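Local coordinates for protein enoyl-CoA hydratase carB homologue (Streptomyces cattleya, PDB 5O34) that probably acts as a crotonase-family lyase in the biosynthesis of the carbapenem antibiotic thienamycin, at residues V90-L95 / P141-I146. Residues are numbered along the deposited sequence; the frame is centred on the assembly and turned at random.
Sequences VRCVVL and PVIAAI
Val-93 and Leu-95 use both N-H and C=O to join residues 141-145 in parallel pairing, with four backbone hydrogen bonds in the zigzag of a parallel sheet. Val-93 N donates to Pro-141 O (3.0 Å) and Val-93 O accepts from Ile-143 N (2.8 Å); two residues further along, Leu-95 N donates to Ile-143 O and Leu-95 O accepts from Ala-145 N (2.8 Å). Proline suits the first place because the bond there needs only its carbonyl. The intervening residues add CA-H...O contacts, such as Val-94 CA to Ile-143 O at 3.4 Å. Cys-92 and Val-94 make their backbone bonds on the other edge, to Gly-54, Ala-56 and Ala-58, so strand 92-96 is held from both edges.

Apolar contacts line both faces. On one, Val-93 and Val-142 run alongside each other, each swinging CG1 away from its own amide nitrogen (chi1 -176° and -171°), and the two CG1 methyls meet at 4.2 Å. Leu-95 CD1 loosely reaches the same Val-142 methyl, and helix 71-86 covers this face through Met-81, Leu-77 and Leu-84. On the other, Ile-143 sends CD1 to Cys-92 SG (3.7 Å) and, as loosely, Val-94 CG2; Ile-240 of helix 229-242 packs on Cys-92 and Ile-143. Beta-branched residues suit the extended chain, and a small thiol is consistent with the close isoleucine tip.

The strands belong to the central sheet of the crotonase fold, joined through helix 120-137 as a beta-alpha-beta crossover. Paired facing backbone groups and buried apolar side chains on both faces are consistent with a well-packed core.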
# COMPACT_ATOMS: atom_id res chain seq x y z
N VAL A 90 -18.02 3.53 -26.58
CA VAL A 90 -17.14 4.16 -25.58
C VAL A 90 -16.12 3.13 -25.07
O VAL A 90 -16.50 2.02 -24.67
CB VAL A 90 -17.98 4.78 -24.41
CG1 VAL A 90 -17.08 5.33 -23.31
CG2 VAL A 90 -18.93 5.85 -24.92
N ARG A 91 -14.83 3.49 -25.11
CA ARG A 91 -13.74 2.63 -24.63
C ARG A 91 -12.94 3.27 -23.49
O ARG A 91 -12.33 2.55 -22.70
CB ARG A 91 -12.85 2.15 -25.78
CG ARG A 91 -13.44 0.94 -26.49
CD ARG A 91 -12.63 0.43 -27.68
NE ARG A 91 -12.32 1.47 -28.66
CZ ARG A 91 -13.18 2.00 -29.52
NH1 ARG A 91 -14.45 1.61 -29.53
NH2 ARG A 91 -12.79 2.94 -30.37
N CYS A 92 -13.00 4.61 -23.37
CA CYS A 92 -12.34 5.37 -22.30
C CYS A 92 -13.15 6.60 -21.93
O CYS A 92 -13.77 7.22 -22.79
CB CYS A 92 -10.91 5.73 -22.67
SG CYS A 92 -9.86 6.15 -21.24
N VAL A 93 -13.13 6.95 -20.63
CA VAL A 93 -13.84 8.11 -20.05
C VAL A 93 -12.81 9.10 -19.47
O VAL A 93 -11.86 8.68 -18.82
CB VAL A 93 -14.84 7.67 -18.94
CG1 VAL A 93 -15.64 8.84 -18.41
CG2 VAL A 93 -15.76 6.55 -19.42
N VAL A 94 -13.02 10.41 -19.71
CA VAL A 94 -12.18 11.48 -19.18
C VAL A 94 -13.07 12.41 -18.35
O VAL A 94 -13.96 13.05 -18.91
CB VAL A 94 -11.37 12.24 -20.27
CG1 VAL A 94 -10.54 13.38 -19.66
CG2 VAL A 94 -10.48 11.30 -21.06
N LEU A 95 -12.84 12.46 -17.03
CA LEU A 95 -13.51 13.35 -16.09
C LEU A 95 -12.64 14.59 -16.00
O LEU A 95 -11.44 14.48 -15.72
CB LEU A 95 -13.65 12.70 -14.71
CG LEU A 95 -15.03 12.19 -14.32
CD1 LEU A 95 -14.98 11.54 -12.95
CD2 LEU A 95 -16.07 13.31 -14.34
N PRO A 141 -12.13 2.24 -18.33
CA PRO A 141 -11.19 3.05 -17.54
C PRO A 141 -11.62 4.51 -17.52
O PRO A 141 -12.20 5.01 -18.48
CB PRO A 141 -9.86 2.89 -18.29
CG PRO A 141 -10.05 1.75 -19.18
CD PRO A 141 -11.49 1.76 -19.56
N VAL A 142 -11.36 5.18 -16.40
CA VAL A 142 -11.72 6.57 -16.18
C VAL A 142 -10.46 7.37 -15.86
O VAL A 142 -9.70 6.98 -14.97
CB VAL A 142 -12.81 6.73 -15.07
CG1 VAL A 142 -13.33 8.16 -15.00
CG2 VAL A 142 -13.96 5.74 -15.27
N ILE A 143 -10.24 8.48 -16.58
CA ILE A 143 -9.11 9.37 -16.37
C ILE A 143 -9.61 10.65 -15.73
O ILE A 143 -10.50 11.27 -16.28
CB ILE A 143 -8.35 9.69 -17.70
CG1 ILE A 143 -7.79 8.42 -18.35
CG2 ILE A 143 -7.25 10.75 -17.49
CD1 ILE A 143 -7.42 8.60 -19.82
N ALA A 144 -9.03 11.05 -14.60
CA ALA A 144 -9.38 12.32 -13.96
C ALA A 144 -8.30 13.34 -14.36
O ALA A 144 -7.11 13.04 -14.27
CB ALA A 144 -9.44 12.16 -12.45
N ALA A 145 -8.72 14.51 -14.88
CA ALA A 145 -7.83 15.59 -15.31
C ALA A 145 -8.04 16.79 -14.39
O ALA A 145 -9.10 17.41 -14.40
CB ALA A 145 -8.08 15.94 -16.76
N ILE A 146 -7.06 17.03 -13.51
CA ILE A 146 -7.08 18.04 -12.44
C ILE A 146 -6.19 19.25 -12.78
O ILE A 146 -4.98 19.10 -12.97
CB ILE A 146 -6.73 17.34 -11.09
CG1 ILE A 146 -7.54 16.02 -10.91
CG2 ILE A 146 -6.95 18.27 -9.90
CD1 ILE A 146 -7.13 15.05 -9.76